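B-agarase (Saccharophagus degradans, PDB 4BQ2) hydrolyses agarose as a family 50 exo-beta-agarase, probably working inward from the ends of the polysaccharide chains. Local coordinates at residues Y113-G118 and P142-S147; V486-E491 and H597-A602; T298-D303 and R372-S377. All blocks are in the same frame, centred on the assembly; numbering follows the deposited sequence.

Interaction 1 (Y113-G118 and P142-S147); sequences YAKLSG and PPTWTS
In the agarase CBM-like domain, Tyr113 on strand 110-115 lies against Trp145 of the long loop that leads on to strand 150-155. The two rings form a near-parallel aromatic pair with planes 20° apart, but they are slid so far that overlap is slight. Centroids of the Tyr113 ring and the six-membered ring of Trp145 are 4.7 Å apart, and the closest carbons, Tyr113 CE2 and Trp145 CZ2, approach to 3.3 Å. In both residues chi1 is 63°, which turns each CG over its own backbone, between N and the carbonyl carbon. The side chains come from opposite directions, with Trp145 CZ2 over one face of the Tyr113 ring, offset toward its rim. The Tyr113 hydroxyl is held by two waters. Water 1 lies 2.8 Å from Tyr113 OH and accepts from Thr144 N, also at 2.8 Å, and from Lys115 NZ; it sits over the rim of the Trp145 face. Water 2, 2.7 Å from Tyr113 OH, donates to Trp145 O and pairs with Ser147 OG. Lys115 passes alongside the indole, CE to Trp145 CZ3 3.6 Å, and its ammonium makes a salt bridge with Asp120, while Thr144 OG1 bonds to His119. Strand 110-115 runs between antiparallel strand 70-79, whose Tyr73 ring also meets Tyr113, and parallel strand 150-155, whose Gln151 touches Tyr113 and Pro143.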
loop_
_atom_site.group_PDB
_atom_site.type_symbol
_atom_site.label_atom_id
_atom_site.label_comp_id
_atom_site.label_asym_id
_atom_site.label_seq_id
_atom_site.Cartn_x
_atom_site.Cartn_y
_atom_site.Cartn_z
ATOM N N TYR A 113 18.504 14.266 5.437
ATOM C CA TYR A 113 18.274 14.413 6.882
ATOM C C TYR A 113 17.021 13.767 7.394
ATOM O O TYR A 113 16.016 13.676 6.684
ATOM C CB TYR A 113 18.337 15.889 7.339
ATOM C CG TYR A 113 17.261 16.777 6.731
ATOM C CD1 TYR A 113 17.467 17.408 5.498
ATOM C CD2 TYR A 113 16.064 17.006 7.398
ATOM C CE1 TYR A 113 16.493 18.239 4.938
ATOM C CE2 TYR A 113 15.082 17.833 6.858
ATOM C CZ TYR A 113 15.309 18.445 5.629
ATOM O OH TYR A 113 14.326 19.251 5.102
ATOM N N ALA A 114 17.093 13.357 8.659
ATOM C CA ALA A 114 15.971 12.808 9.368
ATOM C C ALA A 114 15.826 13.546 10.678
ATOM O O ALA A 114 16.722 13.518 11.533
ATOM C CB ALA A 114 16.162 11.307 9.605
ATOM N N LYS A 115 14.696 14.222 10.827
ATOM C CA LYS A 115 14.399 14.966 12.050
ATOM C C LYS A 115 14.413 14.056 13.286
ATOM O O LYS A 115 13.872 12.964 13.253
ATOM C CB LYS A 115 13.052 15.684 11.889
ATOM C CG LYS A 115 13.129 16.977 11.090
ATOM C CD LYS A 115 11.731 17.399 10.701
ATOM C CE LYS A 115 11.733 18.685 9.908
ATOM N NZ LYS A 115 10.586 18.582 8.955
ATOM N N LEU A 116 15.080 14.491 14.362
ATOM C CA LEU A 116 15.021 13.768 15.619
ATOM C C LEU A 116 14.026 14.384 16.565
ATOM O O LEU A 116 13.480 13.713 17.435
ATOM C CB LEU A 116 16.379 13.819 16.298
ATOM C CG LEU A 116 17.533 13.107 15.611
ATOM C CD1 LEU A 116 18.813 13.430 16.341
ATOM C CD2 LEU A 116 17.311 11.600 15.574
ATOM N N SER A 117 13.851 15.693 16.420
ATOM C CA SER A 117 13.009 16.528 17.295
ATOM C C SER A 117 12.656 17.834 16.580
ATOM O O SER A 117 13.337 18.246 15.634
ATOM C CB SER A 117 13.769 16.877 18.566
ATOM O OG SER A 117 14.968 17.579 18.225
ATOM N N GLY A 118 11.582 18.477 17.043
ATOM C CA GLY A 118 11.232 19.801 16.583
ATOM C C GLY A 118 10.259 19.836 15.413
ATOM O O GLY A 118 9.886 18.792 14.865
ATOM N N PRO A 142 5.733 18.535 3.157
ATOM C CA PRO A 142 6.779 19.309 2.508
ATOM C C PRO A 142 7.818 19.647 3.571
ATOM O O PRO A 142 7.496 19.617 4.755
ATOM C CB PRO A 142 6.048 20.579 2.015
ATOM C CG PRO A 142 4.751 20.611 2.736
ATOM C CD PRO A 142 4.422 19.211 3.174
ATOM N N PRO A 143 9.053 19.959 3.170
ATOM C CA PRO A 143 10.046 20.262 4.216
ATOM C C PRO A 143 9.670 21.508 5.030
ATOM O O PRO A 143 8.964 22.379 4.523
ATOM C CB PRO A 143 11.338 20.493 3.419
ATOM C CG PRO A 143 10.913 20.712 2.015
ATOM C CD PRO A 143 9.660 19.912 1.833
ATOM N N THR A 144 10.121 21.590 6.279
ATOM C CA THR A 144 9.790 22.734 7.134
ATOM C C THR A 144 10.791 23.883 7.037
ATOM O O THR A 144 10.679 24.870 7.771
ATOM C CB THR A 144 9.650 22.316 8.603
ATOM O OG1 THR A 144 10.807 21.568 8.980
ATOM C CG2 THR A 144 8.402 21.465 8.792
ATOM N N TRP A 145 11.792 23.729 6.174
ATOM C CA TRP A 145 12.640 24.840 5.766
ATOM C C TRP A 145 13.127 24.577 4.350
ATOM O O TRP A 145 12.961 23.465 3.844
ATOM C CB TRP A 145 13.828 25.012 6.700
ATOM C CG TRP A 145 14.804 23.841 6.735
ATOM C CD1 TRP A 145 15.865 23.623 5.900
ATOM C CD2 TRP A 145 14.796 22.754 7.662
ATOM N NE1 TRP A 145 16.537 22.466 6.267
ATOM C CE2 TRP A 145 15.890 21.911 7.338
ATOM C CE3 TRP A 145 13.982 22.415 8.743
ATOM C CZ2 TRP A 145 16.185 20.757 8.064
ATOM C CZ3 TRP A 145 14.273 21.266 9.462
ATOM C CH2 TRP A 145 15.367 20.447 9.114
ATOM N N THR A 146 13.762 25.580 3.746
ATOM C CA THR A 146 14.288 25.498 2.385
ATOM C C THR A 146 15.791 25.295 2.363
ATOM O O THR A 146 16.547 26.045 3.005
ATOM C CB THR A 146 13.951 26.781 1.594
ATOM O OG1 THR A 146 12.531 26.930 1.569
ATOM C CG2 THR A 146 14.477 26.685 0.152
ATOM N N SER A 147 16.229 24.264 1.646
ATOM C CA SER A 147 17.654 23.995 1.460
ATOM C C SER A 147 17.860 23.059 0.268
ATOM O O SER A 147 16.894 22.529 -0.270
ATOM C CB SER A 147 18.255 23.379 2.732
ATOM O OG SER A 147 17.754 22.069 2.942
HETATM O O HOH W 1 12.313 20.052 6.927
HETATM O O HOH W 2 15.014 21.233 3.482
#

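Interaction 2 (V486-E491 and H597-A602); sequences VFIDNE and HLYLGA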
loop_
_atom_site.group_PDB
_atom_site.type_symbol
_atom_site.label_atom_id
_atom_site.label_comp_id
_atom_site.label_asym_id
_atom_site.label_seq_id
_atom_site.Cartn_x
_atom_site.Cartn_y
_atom_site.Cartn_z
ATOM N N VAL A 486 -12.943 -12.639 -8.652
ATOM C CA VAL A 486 -13.471 -11.796 -7.581
ATOM C C VAL A 486 -12.523 -11.778 -6.372
ATOM O O VAL A 486 -12.284 -12.838 -5.786
ATOM C CB VAL A 486 -14.868 -12.329 -7.084
ATOM C CG1 VAL A 486 -15.404 -11.419 -5.970
ATOM C CG2 VAL A 486 -15.892 -12.424 -8.232
ATOM N N PHE A 487 -11.996 -10.585 -6.014
ATOM C CA PHE A 487 -11.315 -10.349 -4.723
ATOM C C PHE A 487 -12.351 -10.057 -3.647
ATOM O O PHE A 487 -13.355 -9.356 -3.902
ATOM C CB PHE A 487 -10.410 -9.109 -4.804
ATOM C CG PHE A 487 -9.228 -9.302 -5.717
ATOM C CD1 PHE A 487 -8.167 -10.144 -5.346
ATOM C CD2 PHE A 487 -9.165 -8.646 -6.933
ATOM C CE1 PHE A 487 -7.072 -10.320 -6.189
ATOM C CE2 PHE A 487 -8.069 -8.832 -7.793
ATOM C CZ PHE A 487 -7.023 -9.673 -7.411
ATOM N N ILE A 488 -12.158 -10.618 -2.470
ATOM C CA ILE A 488 -13.033 -10.253 -1.352
ATOM C C ILE A 488 -12.137 -9.775 -0.203
ATOM O O ILE A 488 -11.200 -10.479 0.202
ATOM C CB ILE A 488 -13.937 -11.413 -0.886
ATOM C CG1 ILE A 488 -14.894 -11.889 -2.004
ATOM C CG2 ILE A 488 -14.730 -10.983 0.364
ATOM C CD1 ILE A 488 -16.017 -10.928 -2.420
ATOM N N ASP A 489 -12.418 -8.569 0.298
ATOM C CA ASP A 489 -11.655 -7.964 1.422
ATOM C C ASP A 489 -10.225 -7.629 0.999
ATOM O O ASP A 489 -9.885 -7.802 -0.141
ATOM C CB ASP A 489 -11.686 -8.850 2.682
ATOM C CG ASP A 489 -13.040 -8.835 3.381
ATOM O OD1 ASP A 489 -13.844 -7.872 3.172
ATOM O OD2 ASP A 489 -13.310 -9.804 4.145
ATOM N N ASN A 490 -9.390 -7.112 1.912
ATOM C CA ASN A 490 -8.084 -6.640 1.535
ATOM C C ASN A 490 -7.256 -6.371 2.784
ATOM O O ASN A 490 -7.752 -5.675 3.700
ATOM C CB ASN A 490 -8.245 -5.323 0.750
ATOM C CG ASN A 490 -6.924 -4.685 0.392
ATOM O OD1 ASN A 490 -6.204 -5.218 -0.443
ATOM N ND2 ASN A 490 -6.626 -3.500 0.965
ATOM N N GLU A 491 -6.030 -6.918 2.836
ATOM C CA GLU A 491 -5.069 -6.573 3.903
ATOM C C GLU A 491 -5.684 -6.635 5.312
ATOM O O GLU A 491 -5.559 -5.714 6.131
ATOM C CB GLU A 491 -4.466 -5.185 3.619
ATOM C CG GLU A 491 -3.712 -5.137 2.293
ATOM C CD GLU A 491 -2.929 -3.850 2.094
ATOM O OE1 GLU A 491 -3.022 -2.954 2.960
ATOM O OE2 GLU A 491 -2.208 -3.746 1.069
ATOM N N HIS A 597 -17.105 -18.265 -11.486
ATOM C CA HIS A 597 -15.983 -17.327 -11.421
ATOM C C HIS A 597 -14.953 -17.675 -10.366
ATOM O O HIS A 597 -15.298 -18.222 -9.322
ATOM C CB HIS A 597 -16.512 -15.897 -11.242
ATOM C CG HIS A 597 -17.159 -15.385 -12.483
ATOM N ND1 HIS A 597 -18.483 -15.625 -12.787
ATOM C CD2 HIS A 597 -16.654 -14.673 -13.515
ATOM C CE1 HIS A 597 -18.760 -15.095 -13.968
ATOM N NE2 HIS A 597 -17.671 -14.490 -14.418
ATOM N N LEU A 598 -13.685 -17.402 -10.692
ATOM C CA LEU A 598 -12.562 -17.645 -9.767
ATOM C C LEU A 598 -12.664 -16.769 -8.539
ATOM O O LEU A 598 -13.008 -15.561 -8.634
ATOM C CB LEU A 598 -11.237 -17.329 -10.462
ATOM C CG LEU A 598 -10.953 -18.168 -11.692
ATOM C CD1 LEU A 598 -9.739 -17.603 -12.419
ATOM C CD2 LEU A 598 -10.719 -19.600 -11.232
ATOM N N TYR A 599 -12.402 -17.364 -7.378
ATOM C CA TYR A 599 -12.362 -16.590 -6.162
ATOM C C TYR A 599 -10.883 -16.343 -5.887
ATOM O O TYR A 599 -10.085 -17.272 -5.848
ATOM C CB TYR A 599 -13.049 -17.339 -4.992
ATOM C CG TYR A 599 -12.639 -16.858 -3.615
ATOM C CD1 TYR A 599 -12.647 -15.495 -3.291
ATOM C CD2 TYR A 599 -12.296 -17.773 -2.620
ATOM C CE1 TYR A 599 -12.270 -15.054 -2.038
ATOM C CE2 TYR A 599 -11.913 -17.362 -1.360
ATOM C CZ TYR A 599 -11.887 -16.003 -1.074
ATOM O OH TYR A 599 -11.523 -15.606 0.180
ATOM N N LEU A 600 -10.526 -15.090 -5.672
ATOM C CA LEU A 600 -9.121 -14.683 -5.689
ATOM C C LEU A 600 -8.524 -14.358 -4.320
ATOM O O LEU A 600 -7.495 -13.684 -4.239
ATOM C CB LEU A 600 -8.946 -13.493 -6.643
ATOM C CG LEU A 600 -9.496 -13.684 -8.068
ATOM C CD1 LEU A 600 -9.492 -12.326 -8.753
ATOM C CD2 LEU A 600 -8.693 -14.723 -8.877
ATOM N N GLY A 601 -9.142 -14.812 -3.235
ATOM C CA GLY A 601 -8.484 -14.621 -1.918
ATOM C C GLY A 601 -8.664 -13.230 -1.315
ATOM O O GLY A 601 -9.605 -12.533 -1.676
ATOM N N ALA A 602 -7.751 -12.817 -0.424
ATOM C CA ALA A 602 -8.007 -11.682 0.458
ATOM C C ALA A 602 -6.858 -10.688 0.476
ATOM O O ALA A 602 -6.817 -9.788 1.344
ATOM C CB ALA A 602 -8.335 -12.172 1.883
HETATM O O HOH W 3 -11.443 -12.947 0.967
#
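Val486 bonds to the facing strand through both its backbone polar atoms: its N donates to Leu598 O at 2.9 Å, and its O accepts from Leu600 N at 2.9 Å. Bonding to the residues on either side of Tyr599 is the signature of a parallel bridge. The next bond, Ile488 N to Gly601 O, is longer at 3.3 Å but straight (168°); it reaches one residue further than a regular parallel ladder would. Glu491 N to Ala602 O is weak. Water 3 donates to Ile488 O at 2.6 Å and also bonds Tyr599 OH. Among the side chains, Leu600 CD1 stands over the centre of the Phe487 ring, 3.8 Å from the centroid and 10° off the normal, a CH-pi contact. Tyr599 CE1 meets Ile488 CG1 at 4.1 Å, the two side chains crossing at about a right angle. The side chain of Glu491, bonded to Trp451 and Asn627, comes within about 3 Å of a bound glycerol, probably from the crystallisation liquor, which may mark a pocket. Strand 483-488 lies between strands 431-435 and 598-599, as in the (beta/alpha)8 barrel expected of this family, and helix 565-593 packs on Ile488 and Tyr599.

Interaction 3 (T298-D303 and R372-S377); sequences TGYDYD and RGEAYS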
loop_
_atom_site.group_PDB
_atom_site.type_symbol
_atom_site.label_atom_id
_atom_site.label_comp_id
_atom_site.label_asym_id
_atom_site.label_seq_id
_atom_site.Cartn_x
_atom_site.Cartn_y
_atom_site.Cartn_z
ATOM N N THR A 298 -10.687 19.318 2.528
ATOM C CA THR A 298 -10.520 20.775 2.387
ATOM C C THR A 298 -10.338 21.542 3.694
ATOM O O THR A 298 -9.842 22.688 3.700
ATOM C CB THR A 298 -11.694 21.439 1.651
ATOM O OG1 THR A 298 -12.883 21.288 2.428
ATOM C CG2 THR A 298 -11.896 20.848 0.248
ATOM N N GLY A 299 -10.754 20.930 4.797
ATOM C CA GLY A 299 -10.747 21.599 6.076
ATOM C C GLY A 299 -12.089 22.213 6.422
ATOM O O GLY A 299 -12.234 22.794 7.502
ATOM N N TYR A 300 -13.071 22.095 5.526
ATOM C CA TYR A 300 -14.432 22.528 5.855
ATOM C C TYR A 300 -15.359 21.378 6.291
ATOM O O TYR A 300 -15.087 20.186 6.028
ATOM C CB TYR A 300 -15.030 23.336 4.703
ATOM C CG TYR A 300 -14.278 24.634 4.444
ATOM C CD1 TYR A 300 -13.102 24.637 3.701
ATOM C CD2 TYR A 300 -14.733 25.852 4.972
ATOM C CE1 TYR A 300 -12.402 25.811 3.465
ATOM C CE2 TYR A 300 -14.038 27.029 4.748
ATOM C CZ TYR A 300 -12.872 26.999 3.985
ATOM O OH TYR A 300 -12.159 28.149 3.738
ATOM N N ASP A 301 -16.462 21.745 6.952
ATOM C CA ASP A 301 -17.454 20.794 7.395
ATOM C C ASP A 301 -18.859 21.357 7.176
ATOM O O ASP A 301 -19.032 22.558 6.935
ATOM C CB ASP A 301 -17.204 20.369 8.854
ATOM C CG ASP A 301 -17.692 18.948 9.146
ATOM O OD1 ASP A 301 -18.351 18.316 8.273
ATOM O OD2 ASP A 301 -17.420 18.453 10.264
ATOM N N TYR A 302 -19.842 20.473 7.185
ATOM C CA TYR A 302 -21.222 20.852 6.944
ATOM C C TYR A 302 -22.035 20.568 8.199
ATOM O O TYR A 302 -21.632 19.742 9.029
ATOM C CB TYR A 302 -21.810 20.056 5.771
ATOM C CG TYR A 302 -21.067 20.217 4.443
ATOM C CD1 TYR A 302 -20.455 21.424 4.094
ATOM C CD2 TYR A 302 -20.991 19.158 3.529
ATOM C CE1 TYR A 302 -19.776 21.565 2.884
ATOM C CE2 TYR A 302 -20.310 19.299 2.325
ATOM C CZ TYR A 302 -19.714 20.510 2.010
ATOM O OH TYR A 302 -19.052 20.655 0.815
ATOM N N ASP A 303 -23.157 21.258 8.375
ATOM C CA ASP A 303 -23.990 20.963 9.538
ATOM C C ASP A 303 -24.736 19.646 9.273
ATOM O O ASP A 303 -25.380 19.463 8.235
ATOM C CB ASP A 303 -24.878 22.153 9.938
ATOM C CG ASP A 303 -24.107 23.221 10.754
ATOM O OD1 ASP A 303 -23.850 23.003 11.959
ATOM O OD2 ASP A 303 -23.747 24.279 10.194
ATOM N N ARG A 372 -14.302 13.469 9.606
ATOM C CA ARG A 372 -15.293 13.608 8.558
ATOM C C ARG A 372 -15.086 14.992 7.957
ATOM O O ARG A 372 -14.433 15.863 8.552
ATOM C CB ARG A 372 -16.705 13.552 9.145
ATOM C CG ARG A 372 -16.955 14.679 10.141
ATOM C CD ARG A 372 -18.363 14.679 10.715
ATOM N NE ARG A 372 -18.674 16.014 11.245
ATOM C CZ ARG A 372 -19.413 16.266 12.332
ATOM N NH1 ARG A 372 -19.960 15.277 13.025
ATOM N NH2 ARG A 372 -19.616 17.520 12.720
ATOM N N GLY A 373 -15.655 15.223 6.782
ATOM C CA GLY A 373 -15.468 16.534 6.204
ATOM C C GLY A 373 -15.671 16.637 4.720
ATOM O O GLY A 373 -15.807 15.621 3.991
ATOM N N GLU A 374 -15.717 17.886 4.283
ATOM C CA GLU A 374 -15.750 18.195 2.872
ATOM C C GLU A 374 -14.391 17.828 2.256
ATOM O O GLU A 374 -13.329 17.956 2.890
ATOM C CB GLU A 374 -16.098 19.676 2.674
ATOM C CG GLU A 374 -15.979 20.177 1.236
ATOM C CD GLU A 374 -15.964 21.693 1.159
ATOM O OE1 GLU A 374 -14.856 22.288 1.261
ATOM O OE2 GLU A 374 -17.058 22.283 0.988
ATOM N N ALA A 375 -14.445 17.292 1.039
ATOM C CA ALA A 375 -13.245 16.976 0.286
ATOM C C ALA A 375 -13.420 17.489 -1.158
ATOM O O ALA A 375 -14.541 17.809 -1.571
ATOM C CB ALA A 375 -12.966 15.474 0.356
ATOM N N TYR A 376 -12.330 17.650 -1.898
ATOM C CA TYR A 376 -12.450 18.067 -3.290
ATOM C C TYR A 376 -11.583 17.169 -4.145
ATOM O O TYR A 376 -10.471 16.813 -3.747
ATOM C CB TYR A 376 -12.068 19.551 -3.483
ATOM C CG TYR A 376 -12.372 20.111 -4.876
ATOM C CD1 TYR A 376 -13.665 20.504 -5.208
ATOM C CD2 TYR A 376 -11.369 20.239 -5.841
ATOM C CE1 TYR A 376 -13.969 21.022 -6.460
ATOM C CE2 TYR A 376 -11.658 20.748 -7.107
ATOM C CZ TYR A 376 -12.972 21.150 -7.401
ATOM O OH TYR A 376 -13.314 21.659 -8.642
ATOM N N SER A 377 -12.123 16.754 -5.290
ATOM C CA SER A 377 -11.368 15.957 -6.252
ATOM C C SER A 377 -10.877 16.826 -7.405
ATOM O O SER A 377 -11.623 17.108 -8.359
ATOM C CB SER A 377 -12.209 14.776 -6.793
ATOM O OG SER A 377 -11.417 14.084 -7.759
HETATM O O HOH W 4 -12.630 18.810 5.511
HETATM O O HOH W 5 -14.649 18.001 10.290
#
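Glu374 offers its carboxylate to two hydroxyl donors of the segment 298-303. Thr298 OG1 gives its proton to Glu374 OE1 at 2.5 Å, on the anti side, and Tyr302 OH donates to the anti lone pair of Glu374 OE2 at 2.6 Å. With CG anti to the backbone N (chi1 172°) and an extended chain, Glu374 reaches between them; the Tyr302 ring stands at 72° to the carboxylate plane. Further along, Arg372 NE donates to the syn lone pair of Asp301 OD2 at 2.9 Å, nearly in the guanidinium plane, as part of a salt bridge. These side chains come from two adjacent antiparallel strands, 296-301 and 373-376, and the residues that flank them, Tyr302 and Arg372. Thr298 N donates to Glu374 O at 3.0 Å and Glu374 N to Tyr300 O at 3.0 Å. Between these bonds the strand is irregular: water 4 accepts from Gly299 N and donates to Tyr300 O and Glu374 O. Thr298 OG1 also accepts from Tyr300 N at 3.2 Å, an ST turn that orients its hydroxyl. Behind this first shell, Arg334 forms a salt bridge with Glu374 OE2 and a cation-pi contact with Tyr300, while Tyr361 of strand 359-362 bonds Asp301 OD1 and its ring meets that of Tyr302, the planes about 25° apart.

How the interactions relate
From the N terminus, interaction 1 comes first and closes a loop with 23 residues between its segments, none in helix or strand, within the CBM-like domain. Interaction 3 follows, joining 298-303 to 372-377 across 68 residues that include strands 335-336 and 359-362, the two outer strands of the same four-stranded sheet. Interaction 2 comes last: 105 largely helical residues connect its neighbouring parallel strands, a beta-alpha-beta crossover. Each contact closes before the next opens, so none nest or cross. They do not touch. The centres of interactions 1 and 3 are about 29 Å apart. Those of interactions 2 and 3 are about 32 Å apart. Interactions 1 and 2, with centres about 41 Å apart, lie on opposite sides of the chain's centre.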